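PDB 5HQA: alpha-glucosidase from Pseudoalteromonas sp. K8, which hydrolyses alpha-glucosides as a calcium-binding, chloride-activated glycoside hydrolase of family 97, captured here with the inhibitor acarbose bound. Local coordinates for residues G287-N292 with Y334-I339; F490-F495 with P526-A531; N422-A427 with R446-W451. One frame throughout, in Å; residues are numbered along the deposited sequence. Where two conformers were deposited one is given.

Contact 1. Residues G287-N292 with Y334-I339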
ATOM      1  N   GLY A 287     -27.014  -8.747   4.513  1.00 17.59           N
ATOM      2  CA  GLY A 287     -26.285  -8.019   5.543  1.00 17.43           C
ATOM      3  C   GLY A 287     -26.740  -6.573   5.677  1.00 20.42           C
ATOM      4  O   GLY A 287     -26.965  -6.078   6.786  1.00 20.30           O
ATOM      5  N   ALA A 288     -26.900  -5.882   4.543  1.00 19.23           N
ATOM      6  CA  ALA A 288     -27.085  -4.428   4.512  1.00 19.40           C
ATOM      7  C   ALA A 288     -28.559  -4.074   4.700  1.00 21.58           C
ATOM      8  O   ALA A 288     -29.270  -3.718   3.761  1.00 23.04           O
ATOM      9  CB  ALA A 288     -26.550  -3.861   3.202  1.00 16.12           C
ATOM     10  N   THR A 289     -29.020  -4.157   5.940  1.00 19.36           N
ATOM     11  CA  THR A 289     -30.357  -3.705   6.288  1.00 18.84           C
ATOM     12  C   THR A 289     -30.270  -2.522   7.239  1.00 22.15           C
ATOM     13  O   THR A 289     -29.262  -2.313   7.919  1.00 20.78           O
ATOM     14  CB  THR A 289     -31.176  -4.817   6.945  1.00 24.17           C
ATOM     15  OG1 THR A 289     -30.678  -5.056   8.269  1.00 22.65           O
ATOM     16  CG2 THR A 289     -31.088  -6.086   6.133  1.00 23.98           C
ATOM     17  N   THR A 290     -31.359  -1.751   7.284  1.00 20.45           N
ATOM     18  CA  THR A 290     -31.445  -0.641   8.226  1.00 22.31           C
ATOM     19  C   THR A 290     -31.205  -1.121   9.654  1.00 22.63           C
ATOM     20  O   THR A 290     -30.398  -0.544  10.394  1.00 21.30           O
ATOM     21  CB  THR A 290     -32.815   0.031   8.101  1.00 24.42           C
ATOM     22  OG1 THR A 290     -33.029   0.425   6.739  1.00 24.62           O
ATOM     23  CG2 THR A 290     -32.897   1.255   8.994  1.00 23.96           C
ATOM     24  N   LYS A 291     -31.884  -2.201  10.043  1.00 22.52           N
ATOM     25  CA  LYS A 291     -31.756  -2.730  11.396  1.00 24.25           C
ATOM     26  C   LYS A 291     -30.318  -3.135  11.702  1.00 23.67           C
ATOM     27  O   LYS A 291     -29.777  -2.797  12.763  1.00 20.87           O
ATOM     28  CB  LYS A 291     -32.699  -3.920  11.564  1.00 27.32           C
ATOM     29  CG  LYS A 291     -32.572  -4.669  12.877  1.00 33.62           C
ATOM     30  CD  LYS A 291     -33.645  -5.760  12.963  1.00 43.20           C
ATOM     31  CE  LYS A 291     -33.637  -6.478  14.305  1.00 51.48           C
ATOM     32  NZ  LYS A 291     -32.397  -7.291  14.501  1.00 58.11           N
ATOM     33  N   ASN A 292     -29.684  -3.880  10.789  0.56 19.19           N
ATOM     34  CA  ASN A 292     -28.308  -4.304  11.025  0.56 18.82           C
ATOM     35  C   ASN A 292     -27.371  -3.108  11.100  0.56 18.59           C
ATOM     36  O   ASN A 292     -26.487  -3.054  11.962  0.56 18.68           O
ATOM     37  CB  ASN A 292     -27.845  -5.272   9.931  0.56 19.35           C
ATOM     38  CG  ASN A 292     -28.392  -6.679  10.115  0.56 21.39           C
ATOM     39  OD1 ASN A 292     -28.822  -7.054  11.205  0.56 24.30           O
ATOM     40  ND2 ASN A 292     -28.360  -7.469   9.046  0.56 21.52           N
ATOM     41  N   TYR A 334     -31.185  -1.059  -2.013  1.00 20.75           N
ATOM     42  CA  TYR A 334     -32.220  -2.058  -1.802  1.00 20.45           C
ATOM     43  C   TYR A 334     -33.336  -1.485  -0.929  1.00 23.46           C
ATOM     44  O   TYR A 334     -33.139  -0.540  -0.154  1.00 23.86           O
ATOM     45  CB  TYR A 334     -31.641  -3.302  -1.130  1.00 20.26           C
ATOM     46  CG  TYR A 334     -30.823  -4.223  -2.015  1.00 18.34           C
ATOM     47  CD1 TYR A 334     -31.431  -4.992  -2.993  1.00 21.40           C
ATOM     48  CD2 TYR A 334     -29.450  -4.360  -1.834  1.00 17.52           C
ATOM     49  CE1 TYR A 334     -30.693  -5.858  -3.794  1.00 21.20           C
ATOM     50  CE2 TYR A 334     -28.699  -5.223  -2.628  1.00 18.21           C
ATOM     51  CZ  TYR A 334     -29.331  -5.973  -3.609  1.00 20.34           C
ATOM     52  OH  TYR A 334     -28.610  -6.840  -4.411  1.00 21.34           O
ATOM     53  N   ASP A 335     -34.519  -2.095  -1.035  1.00 23.37           N
ATOM     54  CA  ASP A 335     -35.667  -1.622  -0.267  1.00 26.37           C
ATOM     55  C   ASP A 335     -35.489  -1.774   1.238  1.00 26.44           C
ATOM     56  O   ASP A 335     -36.194  -1.098   1.997  1.00 27.87           O
ATOM     57  CB  ASP A 335     -36.933  -2.363  -0.689  1.00 30.92           C
ATOM     58  CG  ASP A 335     -37.380  -1.983  -2.074  1.00 41.00           C
ATOM     59  OD1 ASP A 335     -36.883  -0.954  -2.592  1.00 40.73           O
ATOM     60  OD2 ASP A 335     -38.232  -2.707  -2.640  1.00 48.59           O
ATOM     61  N   ASP A 336     -34.594  -2.648   1.697  1.00 22.19           N
ATOM     62  CA  ASP A 336     -34.414  -2.832   3.129  1.00 22.72           C
ATOM     63  C   ASP A 336     -33.265  -2.002   3.678  1.00 24.03           C
ATOM     64  O   ASP A 336     -32.881  -2.182   4.838  1.00 25.51           O
ATOM     65  CB  ASP A 336     -34.232  -4.319   3.470  1.00 24.53           C
ATOM     66  CG  ASP A 336     -33.083  -4.970   2.714  1.00 27.18           C
ATOM     67  OD1 ASP A 336     -32.510  -4.329   1.806  1.00 26.12           O
ATOM     68  OD2 ASP A 336     -32.762  -6.137   3.031  1.00 24.91           O
ATOM     69  N   PHE A 337     -32.733  -1.074   2.884  1.00 22.68           N
ATOM     70  CA  PHE A 337     -31.654  -0.184   3.306  1.00 19.82           C
ATOM     71  C   PHE A 337     -32.154   1.251   3.159  1.00 23.36           C
ATOM     72  O   PHE A 337     -32.179   1.795   2.050  1.00 25.47           O
ATOM     73  CB  PHE A 337     -30.395  -0.432   2.484  1.00 18.86           C
ATOM     74  CG  PHE A 337     -29.181   0.278   3.005  1.00 21.20           C
ATOM     75  CD1 PHE A 337     -28.761   1.466   2.440  1.00 21.36           C
ATOM     76  CD2 PHE A 337     -28.460  -0.247   4.064  1.00 20.85           C
ATOM     77  CE1 PHE A 337     -27.632   2.118   2.921  1.00 20.39           C
ATOM     78  CE2 PHE A 337     -27.330   0.396   4.545  1.00 19.11           C
ATOM     79  CZ  PHE A 337     -26.917   1.578   3.972  1.00 19.45           C
ATOM     80  N   ASP A 338     -32.540   1.868   4.275  1.00 21.81           N
ATOM     81  CA  ASP A 338     -33.181   3.188   4.287  1.00 24.58           C
ATOM     82  C   ASP A 338     -32.095   4.234   4.523  1.00 25.35           C
ATOM     83  O   ASP A 338     -31.752   4.543   5.666  1.00 24.49           O
ATOM     84  CB  ASP A 338     -34.261   3.223   5.370  1.00 24.57           C
ATOM     85  CG  ASP A 338     -35.085   4.502   5.357  1.00 29.72           C
ATOM     86  OD1 ASP A 338     -34.633   5.529   4.810  1.00 30.09           O
ATOM     87  OD2 ASP A 338     -36.194   4.478   5.926  1.00 32.43           O
ATOM     88  N   ILE A 339     -31.579   4.819   3.439  0.62 26.76           N
ATOM     89  CA  ILE A 339     -30.389   5.654   3.583  0.62 25.81           C
ATOM     90  C   ILE A 339     -30.721   6.992   4.249  0.62 26.69           C
ATOM     91  O   ILE A 339     -29.866   7.585   4.917  0.62 27.10           O
ATOM     92  CB  ILE A 339     -29.684   5.829   2.219  0.62 25.19           C
ATOM     93  CG1 ILE A 339     -28.229   6.276   2.428  0.62 25.09           C
ATOM     94  CG2 ILE A 339     -30.435   6.808   1.325  0.62 24.20           C
ATOM     95  CD1 ILE A 339     -27.358   6.248   1.176  0.62 24.49           C
TER
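Thr290 and Asp336 are joined through their backbones, and the hydroxyl of Thr290 adds a second tie to the same loop. Thr290 N donates to Asp336 O at 2.9 Å. Asp338 N in turn donates to Thr290 OG1, also at 2.9 Å. OG1 sits beside its own backbone N, with chi1 at -55°, and this brings the N-H and the hydroxyl of Thr290 to the loop together. Thr289 CA adds a weak CA-H...O contact to Asp336 O at 3.3 Å.

The segments carry the starts of two helices of the catalytic (beta/alpha)8-type barrel. Thr289 is the N-cap of helix 290-303, and its OG1 accepts from Asn292 N. Just before it, Thr289 N donates to Gly287 O, which makes Ala288 the centre of an inverse gamma turn. Asp338 is the N-cap of helix 339-349, where Asp338 OD1 caps Ala341 N. A type I beta turn from Tyr334 to Phe337 leads into that second cap.

The apolar contact across the segments is small. Ala288 CB lies 4.2 Å from Phe337 CD2, and both side chains also touch Val310 of strand 307-310.

Two van der Waals contacts involve polar atoms. Ala288 O approaches the phenylalanine ring obliquely, 3.6 Å from Phe337 CD2. Thr289 CG2 passes across the carboxylate of Asp336, 3.5 Å from Asp336 OD2. That oxygen is hydrogen-bonded to His286 ND1, just ahead of segment 287-292.

Contact 2. Residues F490-F495 with P526-A531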
ATOM      1  N   PHE A 490      -5.726  -3.668   5.518  1.00 11.66           N
ATOM      2  CA  PHE A 490      -5.608  -5.115   5.719  1.00 11.79           C
ATOM      3  C   PHE A 490      -6.846  -5.722   6.380  1.00 11.48           C
ATOM      4  O   PHE A 490      -7.085  -6.931   6.242  1.00 11.14           O
ATOM      5  CB  PHE A 490      -4.363  -5.416   6.570  1.00 10.75           C
ATOM      6  CG  PHE A 490      -4.097  -6.889   6.766  1.00 10.32           C
ATOM      7  CD1 PHE A 490      -3.326  -7.592   5.849  1.00  9.78           C
ATOM      8  CD2 PHE A 490      -4.629  -7.569   7.861  1.00 10.46           C
ATOM      9  CE1 PHE A 490      -3.091  -8.956   6.014  1.00 10.39           C
ATOM     10  CE2 PHE A 490      -4.405  -8.938   8.035  1.00 11.23           C
ATOM     11  CZ  PHE A 490      -3.635  -9.629   7.106  1.00 12.63           C
ATOM     12  N   THR A 491      -7.647  -4.898   7.060  1.00 12.73           N
ATOM     13  CA  THR A 491      -8.757  -5.233   7.959  1.00 12.03           C
ATOM     14  C   THR A 491      -8.287  -6.214   9.037  1.00 12.89           C
ATOM     15  O   THR A 491      -8.685  -7.385   9.044  1.00 11.86           O
ATOM     16  CB  THR A 491      -9.989  -5.763   7.198  1.00 13.81           C
ATOM     17  OG1 THR A 491      -9.790  -7.106   6.746  1.00 14.07           O
ATOM     18  CG2 THR A 491     -10.316  -4.874   5.994  1.00 12.77           C
ATOM     19  N   PRO A 492      -7.470  -5.759   9.987  1.00 12.25           N
ATOM     20  CA  PRO A 492      -6.993  -6.633  11.063  1.00 11.42           C
ATOM     21  C   PRO A 492      -8.081  -6.877  12.106  1.00 13.64           C
ATOM     22  O   PRO A 492      -9.198  -6.366  12.017  1.00 13.55           O
ATOM     23  CB  PRO A 492      -5.832  -5.835  11.652  1.00 11.68           C
ATOM     24  CG  PRO A 492      -6.243  -4.423  11.454  1.00 14.95           C
ATOM     25  CD  PRO A 492      -6.923  -4.396  10.111  1.00 12.43           C
ATOM     26  N   GLY A 493      -7.737  -7.687  13.109  1.00 13.30           N
ATOM     27  CA  GLY A 493      -8.552  -7.765  14.310  1.00 11.38           C
ATOM     28  C   GLY A 493      -9.595  -8.867  14.359  1.00 13.39           C
ATOM     29  O   GLY A 493     -10.668  -8.672  14.935  1.00 13.68           O
ATOM     30  N   ILE A 494      -9.310 -10.033  13.789  1.00 12.36           N
ATOM     31  CA  ILE A 494     -10.242 -11.154  13.908  1.00 12.32           C
ATOM     32  C   ILE A 494     -10.024 -11.821  15.262  1.00 14.03           C
ATOM     33  O   ILE A 494      -8.921 -12.285  15.571  1.00 15.20           O
ATOM     34  CB  ILE A 494     -10.071 -12.155  12.752  1.00 12.39           C
ATOM     35  CG1 ILE A 494     -10.462 -11.509  11.419  1.00 11.23           C
ATOM     36  CG2 ILE A 494     -10.925 -13.403  12.984  1.00 12.21           C
ATOM     37  CD1 ILE A 494     -11.908 -11.019  11.375  1.00 11.63           C
ATOM     38  N   PHE A 495     -11.078 -11.859  16.077  1.00 12.67           N
ATOM     39  CA  PHE A 495     -11.031 -12.440  17.413  1.00 12.57           C
ATOM     40  C   PHE A 495     -11.564 -13.858  17.468  1.00 15.45           C
ATOM     41  O   PHE A 495     -11.086 -14.650  18.283  1.00 16.20           O
ATOM     42  CB  PHE A 495     -11.836 -11.593  18.407  1.00 12.90           C
ATOM     43  CG  PHE A 495     -11.047 -10.473  19.029  1.00 12.85           C
ATOM     44  CD1 PHE A 495      -9.907  -9.986  18.419  1.00 14.55           C
ATOM     45  CD2 PHE A 495     -11.446  -9.917  20.237  1.00 13.33           C
ATOM     46  CE1 PHE A 495      -9.181  -8.945  18.997  1.00 15.12           C
ATOM     47  CE2 PHE A 495     -10.724  -8.889  20.827  1.00 14.55           C
ATOM     48  CZ  PHE A 495      -9.590  -8.400  20.209  1.00 13.76           C
ATOM     49  N   PRO A 526      -4.174   4.835   7.689  1.00 11.78           N
ATOM     50  CA  PRO A 526      -4.855   5.904   8.441  1.00 11.35           C
ATOM     51  C   PRO A 526      -6.250   5.516   8.881  1.00 11.51           C
ATOM     52  O   PRO A 526      -6.771   6.106   9.840  1.00 15.23           O
ATOM     53  CB  PRO A 526      -4.887   7.071   7.445  1.00 12.16           C
ATOM     54  CG  PRO A 526      -4.889   6.397   6.107  1.00 11.11           C
ATOM     55  CD  PRO A 526      -3.999   5.191   6.270  1.00 11.23           C
ATOM     56  N   ILE A 527      -6.880   4.558   8.207  1.00 11.21           N
ATOM     57  CA  ILE A 527      -8.099   3.934   8.706  1.00 13.58           C
ATOM     58  C   ILE A 527      -7.788   2.468   8.959  1.00 13.63           C
ATOM     59  O   ILE A 527      -7.140   1.812   8.137  1.00 12.74           O
ATOM     60  CB  ILE A 527      -9.305   4.106   7.759  1.00 13.45           C
ATOM     61  CG1 ILE A 527      -9.010   3.584   6.356  1.00 13.76           C
ATOM     62  CG2 ILE A 527      -9.744   5.573   7.717  1.00 14.65           C
ATOM     63  CD1 ILE A 527     -10.264   3.464   5.493  1.00 15.63           C
ATOM     64  N   GLN A 528      -8.200   1.981  10.122  1.00 12.54           N
ATOM     65  CA  GLN A 528      -7.978   0.608  10.537  1.00 12.81           C
ATOM     66  C   GLN A 528      -9.330  -0.000  10.861  1.00 12.71           C
ATOM     67  O   GLN A 528     -10.098   0.568  11.644  1.00 12.09           O
ATOM     68  CB  GLN A 528      -7.059   0.536  11.764  1.00 13.57           C
ATOM     69  CG  GLN A 528      -5.594   0.966  11.502  1.00 13.06           C
ATOM     70  CD  GLN A 528      -4.764  -0.129  10.829  1.00 17.88           C
ATOM     71  OE1 GLN A 528      -5.304  -1.077  10.250  1.00 18.99           O
ATOM     72  NE2 GLN A 528      -3.444   0.005  10.898  1.00 17.03           N
ATOM     73  N   MET A 529      -9.630  -1.136  10.257  1.00 10.91           N
ATOM     74  CA  MET A 529     -10.868  -1.823  10.574  1.00 11.17           C
ATOM     75  C   MET A 529     -10.669  -2.711  11.785  1.00 13.08           C
ATOM     76  O   MET A 529      -9.607  -3.308  11.962  1.00 14.03           O
ATOM     77  CB  MET A 529     -11.347  -2.661   9.389  1.00 11.79           C
ATOM     78  CG  MET A 529     -12.805  -3.051   9.497  1.00 12.67           C
ATOM     79  SD  MET A 529     -13.271  -4.003   8.038  1.00 15.31           S
ATOM     80  CE  MET A 529     -15.058  -4.025   8.229  1.00 15.88           C
ATOM     81  N   ALA A 530     -11.687  -2.769  12.630  1.00 11.84           N
ATOM     82  CA  ALA A 530     -11.879  -3.906  13.522  1.00 12.10           C
ATOM     83  C   ALA A 530     -12.819  -4.823  12.756  1.00 13.59           C
ATOM     84  O   ALA A 530     -14.032  -4.609  12.734  1.00 14.13           O
ATOM     85  CB  ALA A 530     -12.438  -3.480  14.874  1.00 12.33           C
ATOM     86  N   ALA A 531     -12.247  -5.831  12.095  1.00 11.38           N
ATOM     87  CA  ALA A 531     -12.931  -6.556  11.033  1.00 11.33           C
ATOM     88  C   ALA A 531     -13.973  -7.554  11.523  1.00 12.97           C
ATOM     89  O   ALA A 531     -14.820  -7.973  10.722  1.00 14.32           O
ATOM     90  CB  ALA A 531     -11.900  -7.296  10.179  1.00 11.67           C
TER
HETATM   91  O   HOH W   1      -5.033  -2.046   7.852  1.00 18.05           O
HETATM   92  O   HOH W   2      -7.900  -1.998   7.858  1.00 12.14           O
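Met529 packs alongside Thr491, and the two side chains point the same way. Met529 CB starts the contact, 3.9 Å from Thr491 CA and nearly as close to Thr491 CB. CG lies opposite the backbone N, with chi1 at -163°, and the rest of the chain runs extended. Met529 SD therefore passes along the threonine, 3.7 Å from Thr491 CG2. CE carries on beyond the contact, and the Met529 side chain also touches Tyr266 of strand 264-269. The Thr491 hydroxyl is turned back to its own chain, where OG1 donates to Phe490 O.

Met529 belongs to strand 527-529 of the catalytic (beta/alpha)8-type barrel, parallel to its neighbour 264-269. The loop 490-495 lies against the end of this strand. The side chain of Thr491 is about 6 Å from the bound acarbose unit and from the side chains of the calcium ligands Glu455 and Glu461.

Ala531 N donates to Pro492 O at 3.1 Å. Ala531 CB is pressed between backbone and side chain, 3.4 Å from Thr491 O and 3.9 Å from Ile494 CD1. The ring of Pro492 crosses the end of Gln528 at about a right angle, with Pro492 CG 3.7 Å from Gln528 OE1. Two waters fill in the polar links. One accepts from Phe490 N and donates to Gln528 OE1 at 2.6 Å. The other accepts from both Thr491 N and Met529 N. Gln528 NE2 is held by Leu523 O.

Contact 3. Residues N422-A427 with R446-W451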
ATOM      1  N   ASN A 422     -11.488   9.215 -10.139  1.00 14.60           N
ATOM      2  CA  ASN A 422     -12.375   8.888  -9.023  1.00 13.64           C
ATOM      3  C   ASN A 422     -11.956   9.631  -7.755  1.00 16.44           C
ATOM      4  O   ASN A 422     -12.792  10.229  -7.059  1.00 17.04           O
ATOM      5  CB  ASN A 422     -12.360   7.367  -8.822  1.00 12.89           C
ATOM      6  CG  ASN A 422     -13.246   6.904  -7.682  1.00 18.70           C
ATOM      7  OD1 ASN A 422     -12.751   6.443  -6.654  1.00 20.42           O
ATOM      8  ND2 ASN A 422     -14.558   6.995  -7.869  1.00 17.07           N
ATOM      9  N   VAL A 423     -10.655   9.625  -7.456  1.00 13.25           N
ATOM     10  CA  VAL A 423     -10.139  10.290  -6.258  1.00 14.40           C
ATOM     11  C   VAL A 423     -10.345  11.800  -6.339  1.00 15.04           C
ATOM     12  O   VAL A 423     -10.756  12.441  -5.364  1.00 14.53           O
ATOM     13  CB  VAL A 423      -8.654   9.926  -6.064  1.00 15.64           C
ATOM     14  CG1 VAL A 423      -8.001  10.814  -5.011  1.00 16.33           C
ATOM     15  CG2 VAL A 423      -8.518   8.438  -5.700  1.00 13.35           C
ATOM     16  N   LYS A 424     -10.062  12.393  -7.499  1.00 15.26           N
ATOM     17  CA  LYS A 424     -10.212  13.838  -7.634  1.00 16.65           C
ATOM     18  C   LYS A 424     -11.676  14.253  -7.570  1.00 18.50           C
ATOM     19  O   LYS A 424     -12.011  15.285  -6.973  1.00 19.87           O
ATOM     20  CB  LYS A 424      -9.593  14.311  -8.947  1.00 16.96           C
ATOM     21  CG  LYS A 424      -8.079  14.358  -8.978  1.00 17.95           C
ATOM     22  CD  LYS A 424      -7.656  14.629 -10.409  1.00 24.89           C
ATOM     23  CE  LYS A 424      -6.284  15.225 -10.515  1.00 33.72           C
ATOM     24  NZ  LYS A 424      -5.932  15.416 -11.954  1.00 36.93           N
ATOM     25  N   LEU A 425     -12.561  13.482  -8.201  1.00 16.94           N
ATOM     26  CA  LEU A 425     -13.984  13.789  -8.104  1.00 16.93           C
ATOM     27  C   LEU A 425     -14.480  13.626  -6.670  1.00 18.57           C
ATOM     28  O   LEU A 425     -15.249  14.460  -6.173  1.00 20.17           O
ATOM     29  CB  LEU A 425     -14.784  12.904  -9.060  1.00 15.10           C
ATOM     30  CG  LEU A 425     -16.284  13.192  -9.110  1.00 20.36           C
ATOM     31  CD1 LEU A 425     -16.530  14.632  -9.519  1.00 24.27           C
ATOM     32  CD2 LEU A 425     -16.972  12.246 -10.075  1.00 23.40           C
ATOM     33  N   ALA A 426     -14.036  12.567  -5.983  1.00 16.60           N
ATOM     34  CA  ALA A 426     -14.400  12.393  -4.578  1.00 15.85           C
ATOM     35  C   ALA A 426     -13.966  13.590  -3.741  1.00 17.09           C
ATOM     36  O   ALA A 426     -14.707  14.044  -2.858  1.00 17.41           O
ATOM     37  CB  ALA A 426     -13.783  11.106  -4.031  1.00 15.07           C
ATOM     38  N   ALA A 427     -12.772  14.124  -4.012  1.00 17.10           N
ATOM     39  CA  ALA A 427     -12.273  15.258  -3.240  1.00 17.69           C
ATOM     40  C   ALA A 427     -13.167  16.481  -3.390  1.00 21.91           C
ATOM     41  O   ALA A 427     -13.307  17.261  -2.442  1.00 22.69           O
ATOM     42  CB  ALA A 427     -10.844  15.594  -3.657  1.00 15.13           C
ATOM     43  N   ARG A 446       0.458  11.974  -0.907  1.00 12.05           N
ATOM     44  CA  ARG A 446       1.038  13.278  -0.603  1.00 12.64           C
ATOM     45  C   ARG A 446       0.341  14.369  -1.400  1.00 14.69           C
ATOM     46  O   ARG A 446      -0.017  15.425  -0.863  1.00 15.68           O
ATOM     47  CB  ARG A 446       2.535  13.292  -0.898  1.00 12.64           C
ATOM     48  CG  ARG A 446       3.112  14.694  -0.682  1.00 13.33           C
ATOM     49  CD  ARG A 446       4.578  14.792  -1.008  1.00 13.43           C
ATOM     50  NE  ARG A 446       5.099  16.073  -0.556  1.00 14.31           N
ATOM     51  CZ  ARG A 446       6.371  16.441  -0.659  1.00 16.80           C
ATOM     52  NH1 ARG A 446       7.260  15.617  -1.198  1.00 15.48           N
ATOM     53  NH2 ARG A 446       6.755  17.630  -0.215  1.00 15.64           N
ATOM     54  N   THR A 447       0.134  14.119  -2.691  1.00 13.76           N
ATOM     55  CA  THR A 447      -0.443  15.101  -3.599  1.00 15.29           C
ATOM     56  C   THR A 447      -1.952  15.209  -3.419  1.00 15.88           C
ATOM     57  O   THR A 447      -2.520  16.304  -3.535  1.00 15.32           O
ATOM     58  CB  THR A 447      -0.111  14.701  -5.037  1.00 15.69           C
ATOM     59  OG1 THR A 447       1.275  14.334  -5.114  1.00 15.96           O
ATOM     60  CG2 THR A 447      -0.387  15.845  -5.993  1.00 14.06           C
ATOM     61  N   TYR A 448      -2.608  14.077  -3.151  1.00 14.23           N
ATOM     62  CA  TYR A 448      -4.061  13.980  -3.005  1.00 15.97           C
ATOM     63  C   TYR A 448      -4.343  13.288  -1.683  1.00 15.66           C
ATOM     64  O   TYR A 448      -4.571  12.073  -1.640  1.00 15.35           O
ATOM     65  CB  TYR A 448      -4.686  13.212  -4.169  1.00 14.81           C
ATOM     66  CG  TYR A 448      -4.336  13.839  -5.490  1.00 16.74           C
ATOM     67  CD1 TYR A 448      -5.005  14.973  -5.937  1.00 20.32           C
ATOM     68  CD2 TYR A 448      -3.307  13.332  -6.267  1.00 16.33           C
ATOM     69  CE1 TYR A 448      -4.674  15.572  -7.141  1.00 19.50           C
ATOM     70  CE2 TYR A 448      -2.972  13.921  -7.472  1.00 19.37           C
ATOM     71  CZ  TYR A 448      -3.656  15.041  -7.899  1.00 20.54           C
ATOM     72  OH  TYR A 448      -3.314  15.624  -9.095  1.00 24.59           O
ATOM     73  N   PRO A 449      -4.324  14.036  -0.577  1.00 14.28           N
ATOM     74  CA  PRO A 449      -4.416  13.406   0.744  1.00 13.14           C
ATOM     75  C   PRO A 449      -5.761  12.767   1.054  1.00 14.92           C
ATOM     76  O   PRO A 449      -5.905  12.208   2.146  1.00 15.89           O
ATOM     77  CB  PRO A 449      -4.134  14.569   1.701  1.00 13.75           C
ATOM     78  CG  PRO A 449      -3.314  15.547   0.870  1.00 14.31           C
ATOM     79  CD  PRO A 449      -3.899  15.445  -0.499  1.00 13.97           C
ATOM     80  N   ASN A 450      -6.749  12.807   0.163  1.00 13.20           N
ATOM     81  CA  ASN A 450      -7.961  12.035   0.406  1.00 13.05           C
ATOM     82  C   ASN A 450      -7.853  10.608  -0.113  1.00 12.97           C
ATOM     83  O   ASN A 450      -8.780   9.818   0.091  1.00 14.23           O
ATOM     84  CB  ASN A 450      -9.181  12.721  -0.214  1.00 13.55           C
ATOM     85  CG  ASN A 450      -9.156  12.689  -1.715  1.00 15.85           C
ATOM     86  OD1 ASN A 450      -8.117  12.926  -2.328  1.00 15.89           O
ATOM     87  ND2 ASN A 450     -10.290  12.364  -2.324  1.00 16.12           N
ATOM     88  N   TRP A 451      -6.749  10.255  -0.777  1.00 12.02           N
ATOM     89  CA  TRP A 451      -6.514   8.870  -1.194  1.00 12.34           C
ATOM     90  C   TRP A 451      -5.842   8.163  -0.021  1.00 14.10           C
ATOM     91  O   TRP A 451      -4.620   8.010   0.040  1.00 13.99           O
ATOM     92  CB  TRP A 451      -5.664   8.814  -2.459  1.00 11.22           C
ATOM     93  CG  TRP A 451      -5.907   7.567  -3.273  1.00 12.08           C
ATOM     94  CD1 TRP A 451      -6.628   6.467  -2.895  1.00 11.80           C
ATOM     95  CD2 TRP A 451      -5.465   7.316  -4.609  1.00 12.64           C
ATOM     96  NE1 TRP A 451      -6.655   5.543  -3.914  1.00 12.31           N
ATOM     97  CE2 TRP A 451      -5.949   6.041  -4.978  1.00 12.09           C
ATOM     98  CE3 TRP A 451      -4.711   8.046  -5.533  1.00 14.70           C
ATOM     99  CZ2 TRP A 451      -5.700   5.480  -6.231  1.00 12.19           C
ATOM    100  CZ3 TRP A 451      -4.470   7.490  -6.782  1.00 14.92           C
ATOM    101  CH2 TRP A 451      -4.963   6.221  -7.119  1.00 14.49           C
TER
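Val423 and Trp451 face each other where helix 413-428 runs past a type I beta turn from Tyr448 to Trp451, their CA atoms 6.4 Å apart. The turn is closed by Trp451 N donating to Tyr448 O.

Val423 divides its two methyls between different partners. Val423 CG2 sits over one face of the Trp451 indole, 3.5 Å from the centroid of the five-membered ring and 14° off its normal, a CH-pi contact. Val423 CG1 lies opposite the backbone N, with chi1 at 168°, and meets Asn450 OD1 at 3.4 Å and Tyr448 CB at 4.2 Å. Trp451 NE1 is bonded to Thr435 OG1, which helps to fix the rotation of the indole that the methyl covers.

Asn450 ND2 donates to Val423 O at 3.1 Å, and the N-H points almost straight at it, at 168°. The acceptor lies in the amide plane of Asn450. Val423 O also takes the helix bond from Ala427 N, and the two donors come from opposite faces of its carbonyl plane. Asn450 ND2 has a second partner in Ile431 O. Asn450 OD1 is buried with no polar partner in the model. Ala427 CB touches Asn450 ND2 at 3.5 Å. A leucine in place of Asn450 would probably leave Val423 O and Ile431 O without this shared donor and the turn less firmly tied to the helix.

At the border of the contact the extended chain of Lys424 crosses Tyr448 obliquely, with Lys424 CE 3.3 Å from Tyr448 OH. Thr447 CG2 covers part of one face of that tyrosine ring. The arrangement belongs to the beta/alpha barrel: helix 413-428 precedes strand 432-435, and the turn leads into the neighbouring parallel strand 451-454, which runs on to the calcium ligand Glu455.

How the contacts relate
All three contacts lie in the glycoside hydrolase 97 barrel region. Along the chain they follow one another as contact 1, contact 3, contact 2. Contacts 2 and 3 involve strands 527-529 and 451-454 of the parallel barrel strands. Contact 1 lies further out, where helices 290-303 and 339-349 begin. The centres of contacts 1 and 2 are 23 Å apart, those of 1 and 3 29 Å, and those of 2 and 3 22 Å. None touches another. Side chains of contacts 2, 1 and 3 come within about 6, 11 and 13 Å of the bound acarbose unit. Contact 2 thus belongs to the surroundings of the site, while contacts 1 and 3 tie helices and loops of the same barrel.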